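Local structure of protein sifA (Salmonella typhimurium, 3CXB) at residues Arg219-His223 with Ala224-Glu228; Ser285-Ala288 with Glu289-Ala293. The protein acts in the host cell as a secreted Salmonella effector that binds host PLEKHM2 and is required for endosomal tubulation and Salmonella-induced filament formation. All coordinates share one frame; numbering follows the deposited sequence.

In the fold
Both contacts are local ones in the helical second half of the chain, and interaction 1 comes first along it. Residues 219-228 carry the chain off the end of helix 197-220 and into helix 228-241, at the surface, about 31 Å from the centre of the chain. Residues 285-293 lie within helix 283-303, about 16 Å from that centre. The contact centres are about 26 Å apart and their nearest atoms about 14 Å. Interaction 1 packs on helix 307-324, interaction 2 on helix 258-267 and the loop leading to strand 145-153. They are thus separate pieces, a surface connection and a more central helix, both within the region that interacts with host PLEKHM2.

Interaction 1 of 2, residues Arg219-His223 with Ala224-Glu228; sequences RILHH and ANISE
L221 and A224 close a type I beta turn where the chain leaves helix 197-220. The amide N of A224 donates to the carbonyl O of L221 over 2.6 Å, with an N-H...O angle of 144°; it comes from above the carbonyl plane and not along a lone pair. The backbone N of H222 bonds to R219 O, a bond that ties the start of the turn to the last turn of the helix.

The side chain of L221 carries the apolar part. Its CB faces CB of A224 at 4.4 Å. From there CG swings to the side of the backbone N, anti to the carbonyl carbon (chi1 -65°), and this directs the branch towards I226. CD1 then meets CD1 of I226 at 4.1 Å, methyl against methyl, the two side chains crossing at a slant. I226 makes the same choice at its first torsion, CG1 lying beside its own backbone N, and points its CD1 back toward L221. On the backbone side of the turn, the imidazole of H223 holds one face over A224 N.

Helix 307-324 backs this apolar side: L221 touches T319, A224 touches H322, and I226 touches both L318 and H322. Past I226 the chain enters helix 228-241, where S227 is the N-cap residue; its OG is also hydrogen-bonded to T230 OG1, and I226 O accepts from Q231 NE2.

One backbone bond closes the turn, while L221, A224 and I226 put hydrocarbon on the helix behind it. Cross-turn cohesion between side chains is therefore apolar, and I226 is the residue of the loop that is buried.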
loop_
_atom_site.group_PDB
_atom_site.type_symbol
_atom_site.label_atom_id
_atom_site.label_comp_id
_atom_site.label_asym_id
_atom_site.label_seq_id
_atom_site.Cartn_x
_atom_site.Cartn_y
_atom_site.Cartn_z
ATOM N N ARG A 219 26.304 3.110 -2.572
ATOM C CA ARG A 219 27.109 2.228 -1.745
ATOM C C ARG A 219 27.472 0.938 -2.494
ATOM O O ARG A 219 28.652 0.645 -2.706
ATOM C CB ARG A 219 26.348 1.890 -0.457
ATOM C CG ARG A 219 26.339 3.021 0.564
ATOM C CD ARG A 219 27.754 3.288 1.072
ATOM N NE ARG A 219 27.859 4.466 1.929
ATOM C CZ ARG A 219 27.674 5.715 1.516
ATOM N NH1 ARG A 219 27.795 6.719 2.374
ATOM N NH2 ARG A 219 27.368 5.963 0.249
ATOM N N ILE A 220 26.458 0.179 -2.910
ATOM C CA ILE A 220 26.692 -1.078 -3.614
ATOM C C ILE A 220 27.509 -0.870 -4.876
ATOM O O ILE A 220 28.308 -1.727 -5.261
ATOM C CB ILE A 220 25.370 -1.802 -3.989
ATOM C CG1 ILE A 220 24.676 -1.084 -5.140
ATOM C CG2 ILE A 220 24.457 -1.871 -2.778
ATOM C CD1 ILE A 220 23.422 -1.782 -5.604
ATOM N N LEU A 221 27.315 0.269 -5.525
ATOM C CA LEU A 221 28.067 0.565 -6.739
ATOM C C LEU A 221 29.319 1.396 -6.439
ATOM O O LEU A 221 29.841 2.079 -7.331
ATOM C CB LEU A 221 27.190 1.315 -7.736
ATOM C CG LEU A 221 25.995 0.560 -8.291
ATOM C CD1 LEU A 221 25.230 1.465 -9.209
ATOM C CD2 LEU A 221 26.471 -0.664 -9.025
ATOM N N HIS A 222 29.792 1.319 -5.189
ATOM C CA HIS A 222 30.965 2.063 -4.741
ATOM C C HIS A 222 32.146 1.957 -5.702
ATOM O O HIS A 222 32.830 2.949 -5.964
ATOM C CB HIS A 222 31.391 1.601 -3.343
ATOM C CG HIS A 222 32.583 2.332 -2.810
ATOM N ND1 HIS A 222 33.163 3.392 -3.472
ATOM C CD2 HIS A 222 33.323 2.139 -1.692
ATOM C CE1 HIS A 222 34.208 3.821 -2.789
ATOM N NE2 HIS A 222 34.327 3.077 -1.703
ATOM N N HIS A 223 32.376 0.764 -6.243
ATOM C CA HIS A 223 33.479 0.580 -7.175
ATOM C C HIS A 223 33.350 1.532 -8.349
ATOM O O HIS A 223 34.331 1.839 -9.022
ATOM C CB HIS A 223 33.522 -0.850 -7.698
ATOM C CG HIS A 223 32.388 -1.197 -8.608
ATOM N ND1 HIS A 223 31.132 -1.522 -8.140
ATOM C CD2 HIS A 223 32.325 -1.286 -9.957
ATOM C CE1 HIS A 223 30.345 -1.799 -9.163
ATOM N NE2 HIS A 223 31.045 -1.664 -10.278
ATOM N N ALA A 224 32.124 1.971 -8.609
ATOM C CA ALA A 224 31.865 2.919 -9.682
ATOM C C ALA A 224 31.932 4.307 -9.045
ATOM O O ALA A 224 31.381 4.534 -7.971
ATOM C CB ALA A 224 30.496 2.674 -10.273
ATOM N N ASN A 225 32.621 5.235 -9.687
ATOM C CA ASN A 225 32.716 6.551 -9.106
ATOM C C ASN A 225 31.548 7.397 -9.574
ATOM O O ASN A 225 31.624 8.052 -10.617
ATOM C CB ASN A 225 34.039 7.213 -9.489
ATOM C CG ASN A 225 34.518 8.191 -8.442
ATOM O OD1 ASN A 225 35.607 8.754 -8.558
ATOM N ND2 ASN A 225 33.707 8.398 -7.406
ATOM N N ILE A 226 30.458 7.360 -8.811
ATOM C CA ILE A 226 29.263 8.137 -9.124
ATOM C C ILE A 226 29.359 9.469 -8.385
ATOM O O ILE A 226 29.136 9.552 -7.165
ATOM C CB ILE A 226 27.987 7.396 -8.698
ATOM C CG1 ILE A 226 27.842 6.116 -9.519
ATOM C CG2 ILE A 226 26.773 8.279 -8.902
ATOM C CD1 ILE A 226 26.563 5.352 -9.251
ATOM N N SER A 227 29.703 10.501 -9.152
ATOM C CA SER A 227 29.883 11.855 -8.638
ATOM C C SER A 227 28.735 12.274 -7.760
ATOM O O SER A 227 27.613 11.829 -7.954
ATOM C CB SER A 227 30.014 12.855 -9.793
ATOM O OG SER A 227 28.857 12.850 -10.602
ATOM N N GLU A 228 29.027 13.125 -6.787
ATOM C CA GLU A 228 28.010 13.641 -5.880
ATOM C C GLU A 228 27.060 14.552 -6.672
ATOM O O GLU A 228 25.963 14.887 -6.219
ATOM C CB GLU A 228 28.691 14.414 -4.764
ATOM C CG GLU A 228 27.758 14.983 -3.746
ATOM C CD GLU A 228 28.409 15.081 -2.386
ATOM O OE1 GLU A 228 29.581 15.525 -2.308
ATOM O OE2 GLU A 228 27.743 14.714 -1.395
#

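Interaction 2 of 2, residues Ser285-Ala288 with Glu289-Ala293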
loop_
_atom_site.group_PDB
_atom_site.type_symbol
_atom_site.label_atom_id
_atom_site.label_comp_id
_atom_site.label_asym_id
_atom_site.label_seq_id
_atom_site.Cartn_x
_atom_site.Cartn_y
_atom_site.Cartn_z
ATOM N N SER A 285 17.826 -2.851 14.020
ATOM C CA SER A 285 17.572 -3.236 12.636
ATOM C C SER A 285 16.168 -3.790 12.416
ATOM O O SER A 285 15.499 -3.449 11.439
ATOM C CB SER A 285 18.592 -4.282 12.186
ATOM O OG SER A 285 19.911 -3.791 12.335
ATOM N N MET A 286 15.723 -4.652 13.318
ATOM C CA MET A 286 14.406 -5.251 13.191
ATOM C C MET A 286 13.285 -4.254 13.477
ATOM O O MET A 286 12.278 -4.228 12.771
ATOM C CB MET A 286 14.289 -6.449 14.130
ATOM C CG MET A 286 13.083 -7.324 13.860
ATOM S SD MET A 286 13.000 -8.776 14.923
ATOM C CE MET A 286 11.500 -8.438 15.834
ATOM N N LEU A 287 13.457 -3.439 14.514
ATOM C CA LEU A 287 12.457 -2.437 14.875
ATOM C C LEU A 287 12.389 -1.334 13.821
ATOM O O LEU A 287 11.337 -0.732 13.607
ATOM C CB LEU A 287 12.785 -1.841 16.250
ATOM C CG LEU A 287 12.214 -0.494 16.722
ATOM C CD1 LEU A 287 12.960 0.639 16.037
ATOM C CD2 LEU A 287 10.717 -0.414 16.462
ATOM N N ALA A 288 13.514 -1.068 13.169
ATOM C CA ALA A 288 13.563 -0.042 12.134
ATOM C C ALA A 288 12.906 -0.562 10.857
ATOM O O ALA A 288 12.372 0.202 10.051
ATOM C CB ALA A 288 15.001 0.349 11.861
ATOM N N GLU A 289 12.948 -1.874 10.676
ATOM C CA GLU A 289 12.353 -2.478 9.505
ATOM C C GLU A 289 10.845 -2.533 9.693
ATOM O O GLU A 289 10.093 -2.105 8.817
ATOM C CB GLU A 289 12.933 -3.869 9.295
ATOM C CG GLU A 289 12.438 -4.555 8.043
ATOM C CD GLU A 289 13.511 -5.406 7.382
ATOM O OE1 GLU A 289 13.170 -6.217 6.492
ATOM O OE2 GLU A 289 14.697 -5.253 7.747
ATOM N N ILE A 290 10.408 -3.047 10.841
ATOM C CA ILE A 290 8.982 -3.135 11.156
ATOM C C ILE A 290 8.356 -1.785 10.837
ATOM O O ILE A 290 7.430 -1.674 10.029
ATOM C CB ILE A 290 8.733 -3.378 12.666
ATOM C CG1 ILE A 290 9.461 -4.638 13.142
ATOM C CG2 ILE A 290 7.231 -3.440 12.932
ATOM C CD1 ILE A 290 8.758 -5.952 12.820
ATOM N N VAL A 291 8.890 -0.757 11.491
ATOM C CA VAL A 291 8.401 0.600 11.327
ATOM C C VAL A 291 8.259 0.974 9.866
ATOM O O VAL A 291 7.184 1.398 9.431
ATOM C CB VAL A 291 9.334 1.635 12.000
ATOM C CG1 VAL A 291 8.796 3.046 11.765
ATOM C CG2 VAL A 291 9.432 1.361 13.483
ATOM N N GLU A 292 9.341 0.813 9.110
ATOM C CA GLU A 292 9.332 1.164 7.700
ATOM C C GLU A 292 8.278 0.411 6.885
ATOM O O GLU A 292 7.674 0.979 5.955
ATOM C CB GLU A 292 10.715 0.947 7.087
ATOM C CG GLU A 292 10.795 1.401 5.638
ATOM C CD GLU A 292 12.162 1.173 5.013
ATOM O OE1 GLU A 292 13.172 1.560 5.647
ATOM O OE2 GLU A 292 12.223 0.622 3.886
ATOM N N ALA A 293 8.044 -0.855 7.221
ATOM C CA ALA A 293 7.048 -1.633 6.496
ATOM C C ALA A 293 5.659 -1.082 6.767
ATOM O O ALA A 293 4.889 -0.857 5.835
ATOM C CB ALA A 293 7.114 -3.085 6.895
#
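L287 and V291 stand one turn apart on the alpha-helix 283-303, whose i to i+4 backbone ladder joins residues 285-288 to 289-293.

Backbone bonds come first. E292 N donates to A288 O over 3.2 Å, with an N-H...O angle of 160°. I290 N bonds to M286 O and V291 N to L287 O, though the positions of both acceptors are less certain in this model. At the start of the segment the ladder is looser: E289 N makes a weak bond to S285 O and another, equally weak, to the less certain M286 O.

Two acidic side chains have partners of their own. E289 gives OE2 to a weak hydrogen bond with S140 OG, and E292 forms a weak, long ion pair through OE2 with K209 NZ, which reaches across from helix 197-220.

Apolar packing joins L287 to V291, one turn on. V291 is buried against V262, K263 and L266 of helix 258-267, whereas I290 turns to L138 and M286 to H141 and M144, in the loop leading to strand 145-153. The segment thus packs on both a helix and a loop. L287 and V291 lie side by side and point the same way; with CG anti to its backbone N (chi1 161°), L287 brings CD2 to 3.7 Å from V291 CG2.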